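Disulfide oxidoreductase (Xylella fastidiosa, PDB 2REM) probably catalyses thiol-disulfide exchange in the periplasm as a DsbA-type member of the thioredoxin family, introducing disulfide bonds into secreted proteins. Local coordinates at residues Glu9-Ile14 with Asp180-Arg185; Gly68-Pro73 with Val104-Val109; Phe74-Leu79 with Ala130-Pro135. One frame throughout, in Å; residues are numbered along the deposited sequence.

Interaction 1 of 3, residues Glu9-Ile14 with Asp180-Arg185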
loop_
_atom_site.group_PDB
_atom_site.type_symbol
_atom_site.label_atom_id
_atom_site.label_comp_id
_atom_site.label_asym_id
_atom_site.label_seq_id
_atom_site.Cartn_x
_atom_site.Cartn_y
_atom_site.Cartn_z
ATOM N N GLU A 9 -17.331 1.867 -13.772
ATOM C CA GLU A 9 -17.830 2.946 -12.895
ATOM C C GLU A 9 -17.186 2.829 -11.540
ATOM O O GLU A 9 -16.617 3.782 -11.026
ATOM C CB GLU A 9 -19.359 2.898 -12.684
ATOM C CG GLU A 9 -20.216 2.825 -13.898
ATOM C CD GLU A 9 -21.699 2.848 -13.531
ATOM O OE1 GLU A 9 -22.003 2.788 -12.303
ATOM O OE2 GLU A 9 -22.550 2.928 -14.451
ATOM N N ASP A 10 -17.261 1.632 -10.968
ATOM C CA ASP A 10 -16.833 1.399 -9.600
ATOM C C ASP A 10 -15.504 0.669 -9.504
ATOM O O ASP A 10 -14.844 0.708 -8.477
ATOM C CB ASP A 10 -17.929 0.644 -8.863
ATOM C CG ASP A 10 -19.246 1.375 -8.921
ATOM O OD1 ASP A 10 -19.323 2.478 -8.356
ATOM O OD2 ASP A 10 -20.188 0.880 -9.566
ATOM N N TYR A 11 -15.134 -0.027 -10.571
ATOM C CA TYR A 11 -13.851 -0.695 -10.610
ATOM C C TYR A 11 -13.539 -0.920 -12.083
ATOM O O TYR A 11 -14.429 -0.854 -12.918
ATOM C CB TYR A 11 -13.865 -2.040 -9.829
ATOM C CG TYR A 11 -14.789 -3.079 -10.453
ATOM C CD1 TYR A 11 -14.312 -3.975 -11.435
ATOM C CD2 TYR A 11 -16.140 -3.155 -10.091
ATOM C CE1 TYR A 11 -15.169 -4.917 -12.021
ATOM C CE2 TYR A 11 -16.991 -4.096 -10.675
ATOM C CZ TYR A 11 -16.494 -4.965 -11.640
ATOM O OH TYR A 11 -17.326 -5.891 -12.234
ATOM N N VAL A 12 -12.270 -1.193 -12.390
ATOM C CA VAL A 12 -11.910 -1.596 -13.735
ATOM C C VAL A 12 -11.124 -2.898 -13.636
ATOM O O VAL A 12 -10.594 -3.252 -12.583
ATOM C CB VAL A 12 -11.104 -0.498 -14.485
ATOM C CG1 VAL A 12 -11.987 0.736 -14.815
ATOM C CG2 VAL A 12 -9.888 -0.079 -13.658
ATOM N N GLU A 13 -11.060 -3.609 -14.743
ATOM C CA GLU A 13 -10.358 -4.855 -14.780
ATOM C C GLU A 13 -9.001 -4.603 -15.385
ATOM O O GLU A 13 -8.881 -3.979 -16.441
ATOM C CB GLU A 13 -11.114 -5.918 -15.598
ATOM C CG GLU A 13 -10.467 -7.311 -15.353
ATOM C CD GLU A 13 -11.201 -8.474 -15.992
ATOM O OE1 GLU A 13 -10.581 -9.571 -16.054
ATOM O OE2 GLU A 13 -12.369 -8.294 -16.411
ATOM N N ILE A 14 -7.990 -5.123 -14.703
ATOM C CA ILE A 14 -6.606 -5.034 -15.138
ATOM C C ILE A 14 -6.321 -6.170 -16.126
ATOM O O ILE A 14 -6.409 -7.341 -15.754
ATOM C CB ILE A 14 -5.683 -5.128 -13.910
ATOM C CG1 ILE A 14 -5.966 -3.958 -12.969
ATOM C CG2 ILE A 14 -4.200 -5.238 -14.323
ATOM C CD1 ILE A 14 -5.649 -4.260 -11.498
ATOM N N ASP A 180 -15.431 -4.818 -0.797
ATOM C CA ASP A 180 -16.242 -5.893 -0.199
ATOM C C ASP A 180 -16.954 -6.698 -1.266
ATOM O O ASP A 180 -16.922 -7.930 -1.255
ATOM C CB ASP A 180 -17.283 -5.332 0.770
ATOM C CG ASP A 180 -16.682 -4.867 2.059
ATOM O OD1 ASP A 180 -15.540 -5.251 2.363
ATOM O OD2 ASP A 180 -17.368 -4.120 2.770
ATOM N N TYR A 181 -17.620 -5.995 -2.180
ATOM C CA TYR A 181 -18.313 -6.657 -3.290
ATOM C C TYR A 181 -17.356 -7.547 -4.101
ATOM O O TYR A 181 -17.689 -8.700 -4.406
ATOM C CB TYR A 181 -19.006 -5.623 -4.211
ATOM C CG TYR A 181 -19.343 -6.179 -5.575
ATOM C CD1 TYR A 181 -18.466 -6.032 -6.641
ATOM C CD2 TYR A 181 -20.523 -6.901 -5.779
ATOM C CE1 TYR A 181 -18.764 -6.558 -7.895
ATOM C CE2 TYR A 181 -20.825 -7.440 -7.013
ATOM C CZ TYR A 181 -19.930 -7.260 -8.069
ATOM O OH TYR A 181 -20.214 -7.781 -9.307
ATOM N N LEU A 182 -16.196 -6.996 -4.461
ATOM C CA LEU A 182 -15.209 -7.719 -5.282
ATOM C C LEU A 182 -14.610 -8.886 -4.518
ATOM O O LEU A 182 -14.383 -9.950 -5.100
ATOM C CB LEU A 182 -14.068 -6.803 -5.740
ATOM C CG LEU A 182 -14.420 -5.657 -6.693
ATOM C CD1 LEU A 182 -13.209 -4.733 -6.797
ATOM C CD2 LEU A 182 -14.822 -6.229 -8.059
ATOM N N VAL A 183 -14.331 -8.675 -3.230
ATOM C CA VAL A 183 -13.817 -9.765 -2.387
ATOM C C VAL A 183 -14.855 -10.883 -2.264
ATOM O O VAL A 183 -14.538 -12.055 -2.423
ATOM C CB VAL A 183 -13.391 -9.283 -0.992
ATOM C CG1 VAL A 183 -13.244 -10.492 -0.049
ATOM C CG2 VAL A 183 -12.074 -8.462 -1.061
ATOM N N SER A 184 -16.110 -10.528 -2.009
ATOM C CA SER A 184 -17.160 -11.544 -1.931
ATOM C C SER A 184 -17.351 -12.281 -3.242
ATOM O O SER A 184 -17.638 -13.495 -3.262
ATOM C CB SER A 184 -18.468 -10.909 -1.505
ATOM O OG SER A 184 -18.336 -10.484 -0.167
ATOM N N ARG A 185 -17.219 -11.539 -4.333
ATOM C CA ARG A 185 -17.397 -12.118 -5.653
ATOM C C ARG A 185 -16.267 -13.111 -5.971
ATOM O O ARG A 185 -16.526 -14.168 -6.510
ATOM C CB ARG A 185 -17.498 -11.035 -6.719
ATOM C CG ARG A 185 -17.968 -11.580 -8.055
ATOM C CD ARG A 185 -18.074 -10.524 -9.093
ATOM N NE ARG A 185 -16.804 -9.857 -9.351
ATOM C CZ ARG A 185 -16.628 -9.019 -10.365
ATOM N NH1 ARG A 185 -17.639 -8.792 -11.203
ATOM N NH2 ARG A 185 -15.457 -8.425 -10.556
HETATM O O HOH W 1 -19.786 -5.895 -11.213
HETATM O O HOH W 2 -15.797 -7.878 -13.722
#
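Tyr11 meets Leu182 in a CH-pi contact that forms the tight part of this pairing. The methyl CD2 of Leu182 stands 3.8 Å from the centroid of the Tyr11 ring and only 6° off the ring normal, almost exactly over the middle of one face. Its distances to ring carbons are even, for example 3.9 Å from Leu182 CD2 to Tyr11 CD2. The ring reaches this place because chi1 of Tyr11, 65°, sets CG between the backbone N and the carbonyl carbon. Leu182 also touches Tyr165, Val167 and Val161, which ties the ring contact to the sheet. This is the edge of the thioredoxin fold: strand 11-13 is an outermost strand of the central sheet, pairing with 165-167, and the C-terminal helix 172-190 packs against that sheet. The axes of strand 11-13 and of the helical segment 180-185 approach to 11.6 Å, their directions 42° apart. Toward the phenol end polar and water-mediated contact takes over. Tyr181 merely brushes the ring, its CE1 4.1 Å from CE2 of Tyr11, while water 1 joins the two hydroxyls, lying 2.7 Å from both Tyr11 OH and Tyr181 OH. Arg185 brings NH1 to 3.1 Å from Tyr11 OH, its guanidinium plane close to perpendicular to the ring. Tyr181 CE1 lies 3.9 Å above that guanidinium plane, toward the rim. Water 2, in the ring plane like water 1, also bonds Tyr11 OH and accepts a weak bond from Arg185 NH2. The guanidinium makes a cation-pi contact with Tyr165.

Interaction 2 of 3, residues Gly68-Pro73 with Val104-Val109; sequences GGVWDP and VPIQNV
Val70 and Pro73 are the residues of the 68-73 segment that touch 104-109; Val70 lies within a type II' beta turn and Pro73 just after it. That turn runs from Gly68 to Trp71. Gly69 has phi 46°, a positive value that favours glycine, and Gly68 N donates to Asp72 OD1 at 2.8 Å, meeting it from above the carboxylate plane. Val70 follows and faces the partner with both branches. Its CB lies 3.7 Å from Ile106 CG2, and its CG1 approaches the amide end of Gln107, 3.4 Å from OE1. Gln107 starts out from its CA in the other direction; a bend at chi2 (-61°) folds the amide back over the valine methyl. Beside these contacts water 3 links the two backbones, donating to both Val70 O and Ile106 O, the latter at 2.7 Å. Pro73, in the first turn of helix 71-83, sets its CB 3.6 Å from CG1 of Val109, which closes the type II beta turn begun at Ile106. The contact thus joins the start of helix 71-83 to the loop between helices 87-101 and 111-119, within the helical part of the DsbA-like fold. Direct contact is through methyl and proline carbons and the Gln107 amide against a Val70 methyl, whereas the polar link between the backbones is water 3, which implies that the segments are held by side-chain packing supplemented by a solvent bridge.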
loop_
_atom_site.group_PDB
_atom_site.type_symbol
_atom_site.label_atom_id
_atom_site.label_comp_id
_atom_site.label_asym_id
_atom_site.label_seq_id
_atom_site.Cartn_x
_atom_site.Cartn_y
_atom_site.Cartn_z
ATOM N N GLY A 68 7.675 7.858 -8.830
ATOM C CA GLY A 68 8.728 8.769 -9.221
ATOM C C GLY A 68 8.780 9.937 -8.256
ATOM O O GLY A 68 7.978 10.015 -7.322
ATOM N N GLY A 69 9.718 10.846 -8.487
ATOM C CA GLY A 69 9.860 12.038 -7.659
ATOM C C GLY A 69 9.803 11.764 -6.160
ATOM O O GLY A 69 10.507 10.883 -5.636
ATOM N N VAL A 70 8.956 12.524 -5.465
ATOM C CA VAL A 70 8.901 12.473 -4.006
ATOM C C VAL A 70 8.374 11.148 -3.480
ATOM O O VAL A 70 8.633 10.789 -2.338
ATOM C CB VAL A 70 8.066 13.644 -3.392
ATOM C CG1 VAL A 70 8.687 14.999 -3.756
ATOM C CG2 VAL A 70 6.599 13.569 -3.825
ATOM N N TRP A 71 7.605 10.432 -4.302
ATOM C CA TRP A 71 7.001 9.180 -3.870
ATOM C C TRP A 71 8.064 8.139 -3.547
ATOM O O TRP A 71 7.886 7.333 -2.645
ATOM C CB TRP A 71 6.108 8.628 -4.985
ATOM C CG TRP A 71 4.966 9.535 -5.362
ATOM C CD1 TRP A 71 4.997 10.631 -6.189
ATOM C CD2 TRP A 71 3.623 9.415 -4.901
ATOM N NE1 TRP A 71 3.727 11.178 -6.299
ATOM C CE2 TRP A 71 2.872 10.450 -5.506
ATOM C CE3 TRP A 71 2.968 8.506 -4.056
ATOM C CZ2 TRP A 71 1.503 10.604 -5.281
ATOM C CZ3 TRP A 71 1.616 8.658 -3.843
ATOM C CH2 TRP A 71 0.899 9.701 -4.447
ATOM N N ASP A 72 9.155 8.146 -4.313
ATOM C CA ASP A 72 10.072 6.997 -4.311
ATOM C C ASP A 72 10.844 6.814 -3.011
ATOM O O ASP A 72 10.888 5.701 -2.511
ATOM C CB ASP A 72 11.003 7.012 -5.526
ATOM C CG ASP A 72 10.282 6.681 -6.806
ATOM O OD1 ASP A 72 9.050 6.494 -6.790
ATOM O OD2 ASP A 72 10.960 6.596 -7.841
ATOM N N PRO A 73 11.443 7.895 -2.453
ATOM C CA PRO A 73 12.063 7.758 -1.140
ATOM C C PRO A 73 11.115 7.188 -0.097
ATOM O O PRO A 73 11.522 6.358 0.739
ATOM C CB PRO A 73 12.451 9.201 -0.777
ATOM C CG PRO A 73 12.681 9.860 -2.064
ATOM C CD PRO A 73 11.645 9.259 -3.001
ATOM N N VAL A 104 8.799 15.078 9.302
ATOM C CA VAL A 104 9.528 14.420 8.231
ATOM C C VAL A 104 9.102 15.193 6.973
ATOM O O VAL A 104 7.909 15.304 6.694
ATOM C CB VAL A 104 9.175 12.895 8.125
ATOM C CG1 VAL A 104 9.764 12.257 6.845
ATOM C CG2 VAL A 104 9.682 12.120 9.354
ATOM N N PRO A 105 10.076 15.735 6.222
ATOM C CA PRO A 105 9.750 16.525 5.030
ATOM C C PRO A 105 9.373 15.642 3.831
ATOM O O PRO A 105 9.805 14.496 3.734
ATOM C CB PRO A 105 11.048 17.280 4.752
ATOM C CG PRO A 105 12.137 16.333 5.239
ATOM C CD PRO A 105 11.530 15.628 6.448
ATOM N N ILE A 106 8.547 16.154 2.937
ATOM C CA ILE A 106 8.271 15.435 1.695
ATOM C C ILE A 106 9.428 15.711 0.718
ATOM O O ILE A 106 10.069 14.784 0.206
ATOM C CB ILE A 106 6.892 15.798 1.117
ATOM C CG1 ILE A 106 5.788 15.144 1.960
ATOM C CG2 ILE A 106 6.760 15.324 -0.340
ATOM C CD1 ILE A 106 4.395 15.687 1.706
ATOM N N GLN A 107 9.732 16.989 0.521
ATOM C CA GLN A 107 10.753 17.384 -0.435
ATOM C C GLN A 107 12.135 17.052 0.084
ATOM O O GLN A 107 12.445 17.307 1.245
ATOM C CB GLN A 107 10.642 18.875 -0.774
ATOM C CG GLN A 107 9.271 19.270 -1.339
ATOM C CD GLN A 107 8.917 18.565 -2.648
ATOM O OE1 GLN A 107 7.783 18.110 -2.838
ATOM N NE2 GLN A 107 9.881 18.484 -3.561
ATOM N N ASN A 108 12.925 16.427 -0.789
ATOM C CA ASN A 108 14.346 16.156 -0.569
ATOM C C ASN A 108 14.607 15.358 0.688
ATOM O O ASN A 108 15.680 15.465 1.279
ATOM C CB ASN A 108 15.171 17.444 -0.540
ATOM C CG ASN A 108 15.074 18.239 -1.834
ATOM O OD1 ASN A 108 15.024 17.677 -2.943
ATOM N ND2 ASN A 108 15.032 19.556 -1.697
ATOM N N VAL A 109 13.620 14.570 1.103
ATOM C CA VAL A 109 13.832 13.681 2.228
ATOM C C VAL A 109 14.914 12.677 1.852
ATOM O O VAL A 109 15.007 12.226 0.706
ATOM C CB VAL A 109 12.546 12.925 2.633
ATOM C CG1 VAL A 109 12.297 11.770 1.693
ATOM C CG2 VAL A 109 12.651 12.455 4.079
HETATM O O HOH W 3 10.681 12.446 -1.066
#

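Interaction 3 of 3, residues Phe74-Leu79 with Ala130-Pro135; sequences FARAYL and ATFNGP
Arg76 and Phe132 have the nearest CA atoms across the pair, 6.3 Å apart, where the middle of the helical segment 74-79 faces the C-terminal end of helix 125-132. Asn133 is the first residue to leave helical angles, and Gly134, whose N bonds to Thr131 O at 2.9 Å, takes the N-cap position of the next helix, 135-151. From the last turn of the ending helix the Phe132 ring projects with CG anti to the backbone N (chi1 -170°). Arg76 CD lies over one face of the Phe132 ring in a CH-pi contact, 4.0 Å from the centroid and 12° off the normal. Arg76 CB adds a close approach of 3.6 Å to Phe132 CE1. Phe132 CE1 is also 3.6 Å from Ala77 N, which lies at the ring edge. The junction belongs to the helical domain inserted into the thioredoxin fold of DsbA proteins, where Pro111 and Leu114 of the neighbouring 111-119 region also touch Phe132. A bend about the CG-CD bond (chi3 -76°) turns the guanidinium of Arg76, and Phe132 O, 3.4 Å from Arg76 CD, lies at its edge near its plane. NH2 has a salt bridge to Glu138, and Phe141 makes a cation-pi contact with the group. Water 4 donates to Phe132 O and Gly134 O, at 2.8 Å from the former, and accepts a weak bond from Arg76 NH2, bridging the arginine to carbonyls on both sides of Asn133.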
loop_
_atom_site.group_PDB
_atom_site.type_symbol
_atom_site.label_atom_id
_atom_site.label_comp_id
_atom_site.label_asym_id
_atom_site.label_seq_id
_atom_site.Cartn_x
_atom_site.Cartn_y
_atom_site.Cartn_z
ATOM N N PHE A 74 9.846 7.600 -0.152
ATOM C CA PHE A 74 8.892 7.108 0.828
ATOM C C PHE A 74 8.428 5.698 0.564
ATOM O O PHE A 74 8.067 4.967 1.498
ATOM C CB PHE A 74 7.722 8.075 0.965
ATOM C CG PHE A 74 8.100 9.297 1.680
ATOM C CD1 PHE A 74 8.221 9.272 3.069
ATOM C CD2 PHE A 74 8.422 10.464 0.985
ATOM C CE1 PHE A 74 8.608 10.413 3.781
ATOM C CE2 PHE A 74 8.809 11.607 1.693
ATOM C CZ PHE A 74 8.903 11.558 3.109
ATOM N N ALA A 75 8.436 5.311 -0.711
ATOM C CA ALA A 75 8.189 3.913 -1.034
ATOM C C ALA A 75 9.313 3.087 -0.425
ATOM O O ALA A 75 9.094 2.036 0.158
ATOM C CB ALA A 75 8.175 3.703 -2.535
ATOM N N ARG A 76 10.541 3.550 -0.631
ATOM C CA ARG A 76 11.694 2.854 -0.126
ATOM C C ARG A 76 11.712 2.849 1.415
ATOM O O ARG A 76 12.081 1.842 2.024
ATOM C CB ARG A 76 12.961 3.467 -0.748
ATOM C CG ARG A 76 14.086 2.508 -0.910
ATOM C CD ARG A 76 15.241 3.175 -1.670
ATOM N NE ARG A 76 14.982 3.294 -3.100
ATOM C CZ ARG A 76 15.144 2.332 -4.003
ATOM N NH1 ARG A 76 14.888 2.614 -5.279
ATOM N NH2 ARG A 76 15.571 1.095 -3.649
ATOM N N ALA A 77 11.298 3.962 2.026
ATOM C CA ALA A 77 11.140 4.053 3.470
ATOM C C ALA A 77 10.201 2.949 3.963
ATOM O O ALA A 77 10.529 2.218 4.872
ATOM C CB ALA A 77 10.587 5.401 3.880
ATOM N N TYR A 78 9.016 2.875 3.373
ATOM C CA TYR A 78 8.070 1.838 3.756
ATOM C C TYR A 78 8.689 0.454 3.672
ATOM O O TYR A 78 8.580 -0.337 4.597
ATOM C CB TYR A 78 6.803 1.876 2.884
ATOM C CG TYR A 78 5.931 0.694 3.233
ATOM C CD1 TYR A 78 5.175 0.697 4.413
ATOM C CD2 TYR A 78 5.896 -0.443 2.401
ATOM C CE1 TYR A 78 4.404 -0.417 4.773
ATOM C CE2 TYR A 78 5.123 -1.557 2.737
ATOM C CZ TYR A 78 4.387 -1.530 3.920
ATOM O OH TYR A 78 3.623 -2.610 4.256
ATOM N N LEU A 79 9.297 0.149 2.529
ATOM C CA LEU A 79 9.865 -1.172 2.320
ATOM C C LEU A 79 10.975 -1.481 3.312
ATOM O O LEU A 79 11.021 -2.569 3.828
ATOM C CB LEU A 79 10.359 -1.348 0.872
ATOM C CG LEU A 79 9.190 -1.210 -0.131
ATOM C CD1 LEU A 79 9.741 -1.052 -1.517
ATOM C CD2 LEU A 79 8.231 -2.391 -0.075
ATOM N N ALA A 130 21.621 0.889 5.623
ATOM C CA ALA A 130 21.972 -0.325 4.909
ATOM C C ALA A 130 20.739 -0.965 4.305
ATOM O O ALA A 130 20.808 -1.532 3.241
ATOM C CB ALA A 130 22.696 -1.313 5.815
ATOM N N THR A 131 19.606 -0.876 4.996
ATOM C CA THR A 131 18.423 -1.549 4.524
ATOM C C THR A 131 17.830 -0.741 3.383
ATOM O O THR A 131 17.501 -1.291 2.335
ATOM C CB THR A 131 17.397 -1.748 5.658
ATOM O OG1 THR A 131 18.012 -2.495 6.713
ATOM C CG2 THR A 131 16.191 -2.554 5.140
ATOM N N PHE A 132 17.708 0.566 3.618
ATOM C CA PHE A 132 17.183 1.506 2.649
ATOM C C PHE A 132 17.971 1.417 1.332
ATOM O O PHE A 132 17.386 1.472 0.278
ATOM C CB PHE A 132 17.335 2.913 3.226
ATOM C CG PHE A 132 16.636 3.979 2.448
ATOM C CD1 PHE A 132 15.276 4.205 2.638
ATOM C CD2 PHE A 132 17.357 4.806 1.577
ATOM C CE1 PHE A 132 14.624 5.211 1.953
ATOM C CE2 PHE A 132 16.710 5.827 0.870
ATOM C CZ PHE A 132 15.330 6.021 1.058
ATOM N N ASN A 133 19.293 1.304 1.429
ATOM C CA ASN A 133 20.143 1.208 0.241
ATOM C C ASN A 133 20.370 -0.205 -0.207
ATOM O O ASN A 133 21.162 -0.424 -1.108
ATOM C CB ASN A 133 21.508 1.869 0.473
ATOM C CG ASN A 133 21.373 3.343 0.728
ATOM O OD1 ASN A 133 20.322 3.917 0.474
ATOM N ND2 ASN A 133 22.395 3.946 1.302
ATOM N N GLY A 134 19.692 -1.169 0.410
ATOM C CA GLY A 134 20.108 -2.555 0.197
ATOM C C GLY A 134 19.322 -3.323 -0.836
ATOM O O GLY A 134 18.308 -2.844 -1.336
ATOM N N PRO A 135 19.814 -4.520 -1.186
ATOM C CA PRO A 135 19.218 -5.355 -2.222
ATOM C C PRO A 135 17.796 -5.848 -1.948
ATOM O O PRO A 135 17.005 -5.951 -2.893
ATOM C CB PRO A 135 20.212 -6.522 -2.356
ATOM C CG PRO A 135 20.921 -6.560 -1.103
ATOM C CD PRO A 135 21.038 -5.132 -0.636
HETATM O O HOH W 4 17.573 -0.289 -1.890
#

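From the N terminus, segment 9-14 comes first and meets 180-185 near the other end of the chain, so interaction 1 closes a loop of 165 residues that contains both other contacts. It ties the edge strand 11-13 to the C-terminal helix. Segments 68-73 and 74-79 follow one another, running from a turn into helix 71-83; their partners 104-109 and 130-135 come in the same order, so interactions 2 and 3 cross rather than nest. They tie that helix to the 104-109 loop and to the junction between helices 125-132 and 135-151. Their centres lie 13 Å apart, with Phe74 packing on Val109, whereas interaction 1 lies 31 Å from each, centre to centre, across the molecule.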